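Local atomic coordinates of flavohemoprotein (Vibrio cholerae O1 biovar El Tor, PDB entry 4EH1), a protein that probably detoxifies nitric oxide by oxidising it to nitrate with oxygen and NAD(P)H, its reductase domain, the part described here, carrying FAD. Residues Phe6-Lys11 and Thr19-Val24; Gly29-Tyr34 and Arg66-Ser71; Val118-Gly123 and Thr145-Cys150; Ala126-Ala131 and Tyr205-Ile210. All blocks are in the same frame, centred on the assembly; numbering follows the deposited sequence.

Contact 1. Residues Phe6-Lys11 and Thr19-Val24; sequences FVVREK and TSFVLV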
# COMPACT_ATOMS: atom_id res chain seq x y z
N PHE A 6 18.56 -4.38 1.10
CA PHE A 6 17.31 -5.06 1.39
C PHE A 6 16.38 -4.92 0.21
O PHE A 6 16.58 -4.05 -0.63
CB PHE A 6 16.64 -4.47 2.64
CG PHE A 6 17.16 -5.03 3.93
CD1 PHE A 6 18.50 -4.85 4.29
CD2 PHE A 6 16.31 -5.72 4.79
CE1 PHE A 6 18.99 -5.35 5.47
CE2 PHE A 6 16.78 -6.22 5.99
CZ PHE A 6 18.14 -6.06 6.33
N VAL A 7 15.36 -5.75 0.18
CA VAL A 7 14.36 -5.73 -0.88
C VAL A 7 12.98 -5.50 -0.26
O VAL A 7 12.65 -6.08 0.78
CB VAL A 7 14.39 -7.05 -1.67
CG1 VAL A 7 13.38 -7.04 -2.82
CG2 VAL A 7 15.80 -7.27 -2.19
N VAL A 8 12.20 -4.63 -0.88
CA VAL A 8 10.84 -4.38 -0.47
C VAL A 8 10.01 -5.62 -0.83
O VAL A 8 9.84 -5.94 -2.02
CB VAL A 8 10.24 -3.16 -1.20
CG1 VAL A 8 8.80 -2.92 -0.77
CG2 VAL A 8 11.11 -1.92 -0.99
N ARG A 9 9.50 -6.31 0.18
CA ARG A 9 8.58 -7.43 -0.05
C ARG A 9 7.12 -6.95 -0.12
O ARG A 9 6.29 -7.54 -0.82
CB ARG A 9 8.70 -8.46 1.08
CG ARG A 9 8.00 -9.78 0.78
CD ARG A 9 8.21 -10.84 1.88
NE ARG A 9 7.49 -10.53 3.12
CZ ARG A 9 6.19 -10.74 3.31
NH1 ARG A 9 5.45 -11.27 2.33
NH2 ARG A 9 5.61 -10.42 4.47
N GLU A 10 6.82 -5.87 0.60
CA GLU A 10 5.44 -5.39 0.75
C GLU A 10 5.46 -3.89 0.92
O GLU A 10 6.35 -3.36 1.59
CB GLU A 10 4.84 -5.93 2.03
CG GLU A 10 3.55 -6.61 1.82
CD GLU A 10 3.74 -8.08 1.79
OE1 GLU A 10 4.03 -8.65 2.87
OE2 GLU A 10 3.64 -8.67 0.69
N LYS A 11 4.44 -3.24 0.36
CA LYS A 11 4.25 -1.79 0.42
C LYS A 11 2.77 -1.52 0.70
O LYS A 11 1.94 -1.56 -0.19
CB LYS A 11 4.66 -1.17 -0.91
CG LYS A 11 4.94 0.32 -0.84
CD LYS A 11 5.51 0.86 -2.16
CE LYS A 11 5.61 2.40 -2.08
NZ LYS A 11 6.11 2.97 -3.33
N THR A 19 2.87 5.18 4.53
CA THR A 19 2.96 3.92 3.82
C THR A 19 4.02 3.03 4.49
O THR A 19 5.11 3.51 4.82
CB THR A 19 3.26 4.17 2.33
OG1 THR A 19 2.05 4.65 1.71
CG2 THR A 19 3.75 2.86 1.59
N SER A 20 3.69 1.76 4.72
CA SER A 20 4.65 0.83 5.33
C SER A 20 5.47 0.09 4.26
O SER A 20 4.98 -0.15 3.16
CB SER A 20 3.95 -0.23 6.20
OG SER A 20 3.64 0.23 7.48
N PHE A 21 6.69 -0.30 4.61
CA PHE A 21 7.52 -1.13 3.75
C PHE A 21 8.02 -2.31 4.56
O PHE A 21 8.64 -2.13 5.61
CB PHE A 21 8.76 -0.36 3.27
CG PHE A 21 8.44 0.85 2.43
CD1 PHE A 21 8.64 0.82 1.05
CD2 PHE A 21 7.93 2.02 3.02
CE1 PHE A 21 8.35 1.96 0.27
CE2 PHE A 21 7.65 3.14 2.24
CZ PHE A 21 7.86 3.11 0.86
N VAL A 22 7.79 -3.51 4.07
CA VAL A 22 8.36 -4.70 4.67
C VAL A 22 9.61 -5.07 3.88
O VAL A 22 9.55 -5.31 2.68
CB VAL A 22 7.37 -5.89 4.64
CG1 VAL A 22 8.04 -7.16 5.19
CG2 VAL A 22 6.10 -5.56 5.42
N LEU A 23 10.74 -5.12 4.57
CA LEU A 23 12.01 -5.27 3.91
C LEU A 23 12.71 -6.57 4.31
O LEU A 23 12.79 -6.91 5.49
CB LEU A 23 12.91 -4.10 4.29
CG LEU A 23 12.30 -2.73 4.01
CD1 LEU A 23 12.88 -1.67 4.95
CD2 LEU A 23 12.61 -2.38 2.58
N VAL A 24 13.25 -7.27 3.33
CA VAL A 24 14.02 -8.48 3.60
C VAL A 24 15.43 -8.37 3.00
O VAL A 24 15.62 -7.75 1.96
CB VAL A 24 13.31 -9.71 3.02
CG1 VAL A 24 11.90 -9.85 3.62
CG2 VAL A 24 13.22 -9.58 1.54

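Contact 2. Residues Gly29-Tyr34 and Arg66-Ser71; sequences GAVLDY and REYRIS. With FAD (flavin-adenine dinucleotide), chain C.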
# COMPACT_ATOMS: atom_id res chain seq x y z
N GLY A 29 18.69 -15.12 5.05
CA GLY A 29 19.23 -15.27 6.40
C GLY A 29 18.75 -14.22 7.39
O GLY A 29 17.96 -13.35 7.05
N ALA A 30 19.23 -14.31 8.62
CA ALA A 30 18.73 -13.49 9.70
C ALA A 30 19.05 -12.01 9.51
O ALA A 30 20.00 -11.62 8.80
CB ALA A 30 19.28 -13.98 11.03
N VAL A 31 18.22 -11.18 10.13
CA VAL A 31 18.51 -9.77 10.24
C VAL A 31 18.75 -9.54 11.71
O VAL A 31 18.34 -10.36 12.53
CB VAL A 31 17.36 -8.92 9.69
CG1 VAL A 31 17.05 -9.37 8.30
CG2 VAL A 31 16.10 -9.02 10.54
N LEU A 32 19.42 -8.45 12.04
CA LEU A 32 19.75 -8.20 13.44
C LEU A 32 18.50 -8.01 14.32
O LEU A 32 17.50 -7.42 13.90
CB LEU A 32 20.69 -6.98 13.55
CG LEU A 32 22.09 -7.17 12.93
CD1 LEU A 32 22.85 -5.86 12.92
CD2 LEU A 32 22.90 -8.22 13.69
N ASP A 33 18.57 -8.55 15.54
CA ASP A 33 17.55 -8.33 16.57
C ASP A 33 17.50 -6.83 16.94
O ASP A 33 18.42 -6.08 16.65
CB ASP A 33 17.91 -9.21 17.79
CG ASP A 33 16.81 -9.26 18.88
OD1 ASP A 33 15.61 -9.01 18.60
OD2 ASP A 33 17.18 -9.60 20.04
N TYR A 34 16.42 -6.40 17.58
CA TYR A 34 16.37 -5.05 18.10
C TYR A 34 15.36 -4.97 19.23
O TYR A 34 14.58 -5.90 19.44
CB TYR A 34 15.97 -4.05 16.99
CG TYR A 34 14.62 -4.32 16.37
CD1 TYR A 34 13.47 -3.71 16.86
CD2 TYR A 34 14.50 -5.20 15.29
CE1 TYR A 34 12.23 -3.96 16.29
CE2 TYR A 34 13.29 -5.45 14.71
CZ TYR A 34 12.15 -4.83 15.21
OH TYR A 34 10.94 -5.11 14.65
N ARG A 66 13.71 -12.04 10.75
CA ARG A 66 13.56 -12.38 9.34
C ARG A 66 13.33 -11.18 8.46
O ARG A 66 13.88 -11.07 7.37
CB ARG A 66 12.41 -13.39 9.16
CG ARG A 66 12.64 -14.71 9.89
CD ARG A 66 13.63 -15.57 9.13
NE ARG A 66 13.08 -16.06 7.86
CZ ARG A 66 13.82 -16.50 6.85
NH1 ARG A 66 15.15 -16.51 6.94
NH2 ARG A 66 13.23 -16.92 5.73
N GLU A 67 12.50 -10.26 8.92
CA GLU A 67 12.22 -9.08 8.11
C GLU A 67 11.94 -7.87 8.96
O GLU A 67 11.64 -7.98 10.15
CB GLU A 67 11.03 -9.34 7.21
CG GLU A 67 9.78 -9.52 7.99
CD GLU A 67 8.64 -10.09 7.17
OE1 GLU A 67 8.93 -10.77 6.17
OE2 GLU A 67 7.47 -9.84 7.55
N TYR A 68 12.04 -6.69 8.35
CA TYR A 68 11.77 -5.45 9.03
C TYR A 68 10.55 -4.77 8.40
O TYR A 68 10.35 -4.82 7.19
CB TYR A 68 12.97 -4.51 8.90
CG TYR A 68 14.23 -4.91 9.65
CD1 TYR A 68 14.18 -5.46 10.93
CD2 TYR A 68 15.48 -4.72 9.07
CE1 TYR A 68 15.35 -5.82 11.62
CE2 TYR A 68 16.65 -5.08 9.73
CZ TYR A 68 16.58 -5.61 11.01
OH TYR A 68 17.74 -5.96 11.65
N ARG A 69 9.72 -4.14 9.22
CA ARG A 69 8.74 -3.21 8.69
C ARG A 69 9.03 -1.78 9.20
O ARG A 69 9.26 -1.56 10.41
CB ARG A 69 7.31 -3.62 9.05
CG ARG A 69 6.23 -2.67 8.49
CD ARG A 69 4.83 -3.16 8.81
NE ARG A 69 4.43 -2.73 10.14
CZ ARG A 69 3.23 -2.98 10.66
NH1 ARG A 69 2.33 -3.66 9.96
NH2 ARG A 69 2.93 -2.54 11.88
N ILE A 70 9.04 -0.83 8.28
CA ILE A 70 9.07 0.59 8.65
C ILE A 70 7.85 1.27 8.05
O ILE A 70 7.23 0.76 7.11
CB ILE A 70 10.30 1.30 8.10
CG1 ILE A 70 10.34 1.17 6.59
CG2 ILE A 70 11.63 0.77 8.77
CD1 ILE A 70 11.41 2.10 5.96
N SER A 71 7.51 2.45 8.58
CA SER A 71 6.31 3.17 8.16
C SER A 71 6.66 4.64 8.00
O SER A 71 7.06 5.32 8.97
CB SER A 71 5.19 3.01 9.19
OG SER A 71 5.00 1.63 9.51
PA FAD C . 13.78 16.36 3.93
O1A FAD C . 14.88 16.07 4.80
O2A FAD C . 13.95 16.56 2.53
O5B FAD C . 13.14 17.67 4.46
C5B FAD C . 13.14 17.97 5.83
C4B FAD C . 12.32 19.20 6.18
O4B FAD C . 12.98 20.39 5.78
C3B FAD C . 11.01 19.16 5.45
O3B FAD C . 10.03 19.73 6.28
C2B FAD C . 11.23 20.04 4.27
O2B FAD C . 10.00 20.61 3.95
C1B FAD C . 12.25 21.03 4.76
N9A FAD C . 13.14 21.37 3.66
C8A FAD C . 13.74 20.53 2.83
N7A FAD C . 14.47 21.18 1.93
C5A FAD C . 14.33 22.47 2.18
C6A FAD C . 14.84 23.69 1.58
N6A FAD C . 15.66 23.67 0.52
N1A FAD C . 14.44 24.82 2.13
C2A FAD C . 13.63 24.85 3.17
N3A FAD C . 13.14 23.78 3.76
C4A FAD C . 13.44 22.58 3.31
N1 FAD C . 9.95 9.33 9.77
C2 FAD C . 8.99 8.46 9.45
O2 FAD C . 8.29 8.69 8.50
N3 FAD C . 8.78 7.34 10.12
C4 FAD C . 9.49 6.99 11.14
O4 FAD C . 9.25 5.95 11.70
C4X FAD C . 10.56 7.91 11.57
N5 FAD C . 11.32 7.65 12.60
C5X FAD C . 12.27 8.49 12.98
C6 FAD C . 13.03 8.17 14.06
C7 FAD C . 14.01 9.01 14.47
C7M FAD C . 14.83 8.67 15.65
C8 FAD C . 14.26 10.25 13.75
C8M FAD C . 15.35 11.14 14.23
C9 FAD C . 13.51 10.58 12.66
C9A FAD C . 12.51 9.73 12.25
N10 FAD C . 11.72 10.04 11.15
C10 FAD C . 10.74 9.13 10.80
C1' FAD C . 11.96 11.26 10.38
C2' FAD C . 12.70 10.91 9.09
O2' FAD C . 13.98 10.37 9.30
C3' FAD C . 12.95 12.05 8.13
O3' FAD C . 13.55 13.14 8.77
C4' FAD C . 11.74 12.48 7.31
O4' FAD C . 11.24 11.35 6.63
C5' FAD C . 12.02 13.61 6.33
O5' FAD C . 12.97 13.31 5.35
P FAD C . 12.86 13.76 3.89
O1P FAD C . 14.11 13.44 3.28
O2P FAD C . 11.68 13.21 3.34
O3P FAD C . 12.67 15.29 4.04
O HOH W 1 14.98 -13.21 6.07
O HOH W 2 9.82 -4.86 11.90

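Contact 3. Residues Val118-Gly123 and Thr145-Cys150; sequences VLISAG and TYLYAC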
# COMPACT_ATOMS: atom_id res chain seq x y z
N VAL A 118 1.79 3.06 29.61
CA VAL A 118 1.03 4.00 28.78
C VAL A 118 1.82 4.39 27.52
O VAL A 118 2.97 4.83 27.61
CB VAL A 118 0.53 5.24 29.60
CG1 VAL A 118 -0.33 6.14 28.74
CG2 VAL A 118 -0.32 4.79 30.79
N LEU A 119 1.22 4.19 26.36
CA LEU A 119 1.85 4.59 25.10
C LEU A 119 1.08 5.81 24.58
O LEU A 119 -0.15 5.77 24.46
CB LEU A 119 1.79 3.48 24.06
CG LEU A 119 2.27 2.09 24.50
CD1 LEU A 119 2.22 1.09 23.36
CD2 LEU A 119 3.69 2.19 25.09
N ILE A 120 1.81 6.88 24.26
CA ILE A 120 1.23 8.13 23.82
C ILE A 120 1.97 8.62 22.60
O ILE A 120 3.19 8.80 22.62
CB ILE A 120 1.37 9.23 24.90
CG1 ILE A 120 0.85 8.72 26.25
CG2 ILE A 120 0.64 10.53 24.46
CD1 ILE A 120 1.02 9.73 27.42
N SER A 121 1.24 8.85 21.53
CA SER A 121 1.87 9.38 20.33
C SER A 121 0.89 10.17 19.47
O SER A 121 -0.32 10.09 19.69
CB SER A 121 2.44 8.22 19.49
OG SER A 121 1.43 7.29 19.19
N ALA A 122 1.45 10.88 18.49
CA ALA A 122 0.70 11.67 17.52
C ALA A 122 1.25 11.50 16.13
O ALA A 122 2.47 11.50 15.92
CB ALA A 122 0.74 13.17 17.89
N GLY A 123 0.36 11.41 15.16
CA GLY A 123 0.79 11.34 13.77
C GLY A 123 1.69 10.13 13.56
O GLY A 123 1.32 9.01 13.89
N THR A 145 -2.29 0.85 28.06
CA THR A 145 -3.14 1.92 27.55
C THR A 145 -2.48 2.60 26.34
O THR A 145 -1.31 3.01 26.39
CB THR A 145 -3.44 2.98 28.63
OG1 THR A 145 -4.05 2.36 29.76
CG2 THR A 145 -4.41 4.06 28.10
N TYR A 146 -3.21 2.73 25.25
CA TYR A 146 -2.69 3.36 24.06
C TYR A 146 -3.43 4.69 23.80
O TYR A 146 -4.65 4.72 23.61
CB TYR A 146 -2.92 2.41 22.90
CG TYR A 146 -2.42 2.85 21.55
CD1 TYR A 146 -3.29 3.43 20.63
CD2 TYR A 146 -1.09 2.65 21.17
CE1 TYR A 146 -2.86 3.82 19.37
CE2 TYR A 146 -0.64 3.05 19.92
CZ TYR A 146 -1.54 3.62 19.02
OH TYR A 146 -1.12 4.00 17.77
N LEU A 147 -2.70 5.80 23.80
CA LEU A 147 -3.32 7.11 23.57
C LEU A 147 -2.74 7.70 22.30
O LEU A 147 -1.51 7.83 22.17
CB LEU A 147 -3.09 8.05 24.76
CG LEU A 147 -3.43 7.54 26.18
CD1 LEU A 147 -3.03 8.55 27.23
CD2 LEU A 147 -4.90 7.21 26.35
N TYR A 148 -3.61 8.06 21.36
CA TYR A 148 -3.19 8.44 20.01
C TYR A 148 -3.93 9.71 19.53
O TYR A 148 -5.15 9.84 19.69
CB TYR A 148 -3.44 7.29 19.01
CG TYR A 148 -2.89 7.59 17.62
CD1 TYR A 148 -1.54 7.87 17.43
CD2 TYR A 148 -3.73 7.64 16.50
CE1 TYR A 148 -1.02 8.19 16.17
CE2 TYR A 148 -3.22 7.96 15.21
CZ TYR A 148 -1.87 8.21 15.06
OH TYR A 148 -1.35 8.50 13.83
N ALA A 149 -3.17 10.65 18.96
CA ALA A 149 -3.76 11.87 18.38
C ALA A 149 -3.37 11.98 16.90
O ALA A 149 -2.21 11.82 16.54
CB ALA A 149 -3.31 13.11 19.15
N CYS A 150 -4.34 12.23 16.04
CA CYS A 150 -4.01 12.52 14.68
C CYS A 150 -4.99 13.58 14.20
O CYS A 150 -5.83 14.03 14.97
CB CYS A 150 -4.01 11.24 13.81
SG CYS A 150 -5.62 10.38 13.87
O HOH W 3 0.40 5.76 21.11

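Contact 4. Residues Ala126-Ala131 and Tyr205-Ile210; sequences ATPMQA and YLCGPI. With FAD (flavin-adenine dinucleotide), chain C.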
# COMPACT_ATOMS: atom_id res chain seq x y z
N ALA A 126 3.33 7.28 15.98
CA ALA A 126 2.76 5.97 16.23
C ALA A 126 3.66 4.80 15.77
O ALA A 126 3.51 3.70 16.25
CB ALA A 126 1.36 5.86 15.59
N THR A 127 4.58 5.05 14.84
CA THR A 127 5.38 3.97 14.25
C THR A 127 6.15 3.13 15.31
O THR A 127 5.95 1.92 15.40
CB THR A 127 6.30 4.48 13.10
OG1 THR A 127 5.52 5.17 12.11
CG2 THR A 127 7.04 3.35 12.44
N PRO A 128 7.01 3.77 16.13
CA PRO A 128 7.68 2.91 17.13
C PRO A 128 6.72 2.32 18.16
O PRO A 128 6.98 1.22 18.66
CB PRO A 128 8.67 3.86 17.80
CG PRO A 128 8.07 5.25 17.55
CD PRO A 128 7.49 5.16 16.19
N MET A 129 5.62 3.02 18.45
CA MET A 129 4.63 2.53 19.38
C MET A 129 4.01 1.27 18.84
O MET A 129 3.62 0.40 19.62
CB MET A 129 3.52 3.54 19.63
CG MET A 129 3.98 4.78 20.35
SD MET A 129 5.02 4.44 21.81
CE MET A 129 5.36 6.16 22.19
N GLN A 130 3.91 1.16 17.52
CA GLN A 130 3.40 -0.07 16.92
C GLN A 130 4.31 -1.30 17.15
O GLN A 130 3.82 -2.42 17.35
CB GLN A 130 3.15 0.14 15.43
CG GLN A 130 1.98 -0.73 14.89
CD GLN A 130 0.62 -0.35 15.48
OE1 GLN A 130 0.46 0.69 16.14
NE2 GLN A 130 -0.37 -1.20 15.26
N ALA A 131 5.63 -1.10 17.10
CA ALA A 131 6.58 -2.18 17.40
C ALA A 131 6.38 -2.60 18.84
O ALA A 131 6.38 -3.78 19.15
CB ALA A 131 8.06 -1.72 17.16
N TYR A 205 5.47 6.03 27.78
CA TYR A 205 6.31 6.14 26.59
C TYR A 205 5.63 7.09 25.61
O TYR A 205 4.43 6.93 25.32
CB TYR A 205 6.50 4.76 25.93
CG TYR A 205 7.37 3.81 26.73
CD1 TYR A 205 6.84 3.06 27.79
CD2 TYR A 205 8.70 3.62 26.41
CE1 TYR A 205 7.65 2.16 28.53
CE2 TYR A 205 9.52 2.72 27.14
CZ TYR A 205 8.98 1.99 28.20
OH TYR A 205 9.78 1.10 28.91
N LEU A 206 6.39 8.04 25.09
CA LEU A 206 5.86 9.14 24.28
C LEU A 206 6.62 9.27 22.96
O LEU A 206 7.85 9.26 22.95
CB LEU A 206 6.07 10.47 25.01
CG LEU A 206 5.17 10.87 26.18
CD1 LEU A 206 5.08 9.82 27.27
CD2 LEU A 206 5.69 12.15 26.76
N CYS A 207 5.92 9.45 21.84
CA CYS A 207 6.61 9.71 20.58
C CYS A 207 5.83 10.62 19.66
O CYS A 207 4.64 10.39 19.40
CB CYS A 207 6.87 8.41 19.82
SG CYS A 207 7.81 8.71 18.27
N GLY A 208 6.50 11.64 19.13
CA GLY A 208 5.86 12.56 18.21
C GLY A 208 6.69 13.82 18.06
O GLY A 208 7.81 13.88 18.57
N PRO A 209 6.14 14.82 17.37
CA PRO A 209 6.83 16.11 17.14
C PRO A 209 7.06 16.80 18.47
O PRO A 209 6.32 16.55 19.43
CB PRO A 209 5.82 16.92 16.31
CG PRO A 209 4.83 15.95 15.78
CD PRO A 209 4.81 14.77 16.74
N ILE A 210 8.07 17.67 18.53
CA ILE A 210 8.43 18.37 19.75
C ILE A 210 7.27 19.15 20.40
O ILE A 210 7.11 19.12 21.63
CB ILE A 210 9.67 19.30 19.53
CG1 ILE A 210 10.15 19.90 20.85
CG2 ILE A 210 9.37 20.42 18.51
CD1 ILE A 210 10.45 18.83 21.92
PA FAD C . 13.78 16.36 3.93
O1A FAD C . 14.88 16.07 4.80
O2A FAD C . 13.95 16.56 2.53
O5B FAD C . 13.14 17.67 4.46
C5B FAD C . 13.14 17.97 5.83
C4B FAD C . 12.32 19.20 6.18
O4B FAD C . 12.98 20.39 5.78
C3B FAD C . 11.01 19.16 5.45
O3B FAD C . 10.03 19.73 6.28
C2B FAD C . 11.23 20.04 4.27
O2B FAD C . 10.00 20.61 3.95
C1B FAD C . 12.25 21.03 4.76
N9A FAD C . 13.14 21.37 3.66
C8A FAD C . 13.74 20.53 2.83
N7A FAD C . 14.47 21.18 1.93
C5A FAD C . 14.33 22.47 2.18
C6A FAD C . 14.84 23.69 1.58
N6A FAD C . 15.66 23.67 0.52
N1A FAD C . 14.44 24.82 2.13
C2A FAD C . 13.63 24.85 3.17
N3A FAD C . 13.14 23.78 3.76
C4A FAD C . 13.44 22.58 3.31
N1 FAD C . 9.95 9.33 9.77
C2 FAD C . 8.99 8.46 9.45
O2 FAD C . 8.29 8.69 8.50
N3 FAD C . 8.78 7.34 10.12
C4 FAD C . 9.49 6.99 11.14
O4 FAD C . 9.25 5.95 11.70
C4X FAD C . 10.56 7.91 11.57
N5 FAD C . 11.32 7.65 12.60
C5X FAD C . 12.27 8.49 12.98
C6 FAD C . 13.03 8.17 14.06
C7 FAD C . 14.01 9.01 14.47
C7M FAD C . 14.83 8.67 15.65
C8 FAD C . 14.26 10.25 13.75
C8M FAD C . 15.35 11.14 14.23
C9 FAD C . 13.51 10.58 12.66
C9A FAD C . 12.51 9.73 12.25
N10 FAD C . 11.72 10.04 11.15
C10 FAD C . 10.74 9.13 10.80
C1' FAD C . 11.96 11.26 10.38
C2' FAD C . 12.70 10.91 9.09
O2' FAD C . 13.98 10.37 9.30
C3' FAD C . 12.95 12.05 8.13
O3' FAD C . 13.55 13.14 8.77
C4' FAD C . 11.74 12.48 7.31
O4' FAD C . 11.24 11.35 6.63
C5' FAD C . 12.02 13.61 6.33
O5' FAD C . 12.97 13.31 5.35
P FAD C . 12.86 13.76 3.89
O1P FAD C . 14.11 13.44 3.28
O2P FAD C . 11.68 13.21 3.34
O3P FAD C . 12.67 15.29 4.04

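Contact 1. Residues Phe6-Lys11 and Thr19-Val24
Val-22 presses its CB against CB of Glu-10 at 3.6 Å, and its CG1 lies beside the outgoing arm of Arg-9. The register shifts by one between Val-8 and Glu-10, and both Arg-9 and Glu-10 face Val-22: a classic beta bulge in an antiparallel hairpin. Val-22 O takes the N-H of Arg-9 at 2.7 Å. It also receives a weak bond from Glu-10 N at 3.5 Å. Arg-9 has CG anti to the backbone N (chi1 -168°), and its chain bends at chi3. This carries the guanidinium past Val-22 CG1, where NH2 forms a salt bridge 2.9 Å from OE1 of Glu-10. Val-24 CG1 meets CD of Arg-9.

The face with Val-8, Lys-11, Phe-21 and Leu-23 is more apolar. The two methyls of Val-8 fork between neighbours: CG2 meets Leu-23 CD2 at 3.9 Å, while CG1 reaches the edge of the Phe-21 ring. Lys-11 runs out extended alongside that ring, with CE 3.6 Å from Phe-21 CE1. Its CG also touches Thr-19 CG2. At the far end, Phe-6 turns an edge to the Leu-23 backbone, and its CD2 lies 3.8 Å from Leu-23 CB.

Gln-12 and Val-13 of the second subunit pack on Glu-10 and Lys-11. Leu-89 O and His-90 O of helix 84-92, with Val-93 O just beyond, hold the Lys-11 ammonium. Strand 98-105 flanks strand 4-13, and strand 68-73 flanks strand 18-25.

Contact 2. Residues Gly29-Tyr34 and Arg66-Ser71
Tyr-68 lies with one ring face under Val-31. CG2 of Val-31 sits 3.8 Å from the ring centroid, 29° off the normal, in a CH-pi contact. The Tyr-68 hydroxyl donates to Leu-32 O at 2.7 Å. That bond lies in the carbonyl plane and uses a lone pair of the oxygen, which in turn lies at the edge of the ring. One residue thus covers the ring while the next holds its hydroxyl. Tyr-34 adds a third contact, with CE2 3.7 Å from Tyr-68 CE1. The two side chains pass one another running opposite ways; their ring planes are 63° apart, an oblique pair.

The loop 29-34 thereby packs on the start of strand 68-73, an outermost strand of the antiparallel FAD-binding sheet in this chain. This sheet belongs to the reductase module of the ferredoxin-NADP reductase type.

Leu-101 and Pro-104 of strand 98-105 also pack on Tyr-68. Two waters add polar links between the segments. One molecule donates to both Gly-29 O and Arg-66 O, the latter at 2.7 Å. Another donates to Tyr-34 OH and accepts from Arg-69 N at 2.8 Å. Tyr-34 OH is bonded to His-61 O as well. Farther along the strand, Ser-71 O accepts the N-H of FAD N3, the distance from Ser-71 O to FAD N3 being 2.9 Å and the N-H...O angle 162°.

Contact 3. Residues Val118-Gly123 and Thr145-Cys150
Tyr-148 reaches across to Gly-123 over one face of a parallel strand pair. The pair belongs to a beta-alpha-beta unit in the Rossmann-like NAD-binding part of the reductase. Strands 117-122 and 144-150 run in register side by side, with helix 126-138 as the crossover. Their backbone bonds include Leu-119 N to Thr-145 O at 2.8 Å and Gly-123 N to Ala-149 O at 2.9 Å.

The side chain of Tyr-148 starts on the face shared with Ser-121, Leu-119 and Tyr-146. Its CB leads to a CG anti to the backbone N (chi1 -174°), which sends the ring along its own strand toward the C-terminal end. CG comes 4.1 Å from Ser-121 O. CD1 is closer, meeting that oxygen and also Ser-121 OG, the latter at 3.5 Å. CE1 then passes Gly-123 N and O. Gly-123 has a positive phi (59°) and belongs to an NADP(+) site inferred by similarity.

The face bearing Val-118, Ile-120 and Leu-147 is mostly apolar. Leu-147 CD1 touches both Val-118 CG1 and Ile-120 CG1, at 3.9 and 4.0 Å. A water joins the strands on the tyrosine side: it donates to Leu-147 O, is bonded to Ser-121 OG, and sits over one face of the Tyr-146 ring near its rim. At the tip of Tyr-148, the hydroxyl OH donates to Gly-123 O at 2.7 Å, tilted 26° from the carbonyl plane.

Contact 4. Residues Ala126-Ala131 and Tyr205-Ile210
The first turns of helix 126-138 lie over strand 203-208 and run roughly against it, the short axes 7.8 Å apart at closest and 142° between directions. No hydrogen bond joins the two; the contact is made by side chains meeting the strand.

Met-129 does most of it with a single atom. Its chain bends at chi2 (-47°), bringing the methyl CE down onto the strand backbone. There CE lies 3.4 Å from Tyr-205 O and equally close to Cys-207 N. It also reaches Cys-207 CB at 3.6 Å. The methyl therefore rests on the peptide links around Leu-206, whose own side chain starts from the other side of the strand.

Cys-207 supplies the second meeting point. Its SG, anti to the backbone N, points at the Pro-128 ring, with CG of Pro-128 3.5 Å away. Pro-128 is among the residues inferred by similarity to bind NADP(+), as are Ala-126 and Thr-127. In the conformer given, Thr-127 CG2 lies 3.5 Å from FAD O4.

Phe-235, from the FAD site inferred by similarity, packs on both Pro-128 and Cys-207. Met-129 also touches Leu-119 and Ser-121 of strand 117-122, next to strand 203-208 in the parallel sheet. Helix 210-223 covers Leu-206 on the far side, so strand 203-208 lies between two helical layers.

Contacts 3 and 4 are buried and share one parallel sheet: strand 117-122 pairs with 144-150 in contact 3 and with 203-208, the strand under the helix of contact 4. The first is built largely on backbone bonds, the second on side chains packed against the strand, with no hydrogen bond between the segments. Contacts 1 and 2 are only partly buried. Contact 1 lies in the antiparallel sheet; contact 2 lays a loop on its strand 68-73. Backbone bonds cross the hairpin in contact 1, with a salt bridge inside strand 4-13; contact 2 uses a tyrosine hydroxyl and waters. Contacts 2 and 4 meet at FAD, where Ser-71 lies against Thr-127 between the FAD-binding and NAD-binding parts.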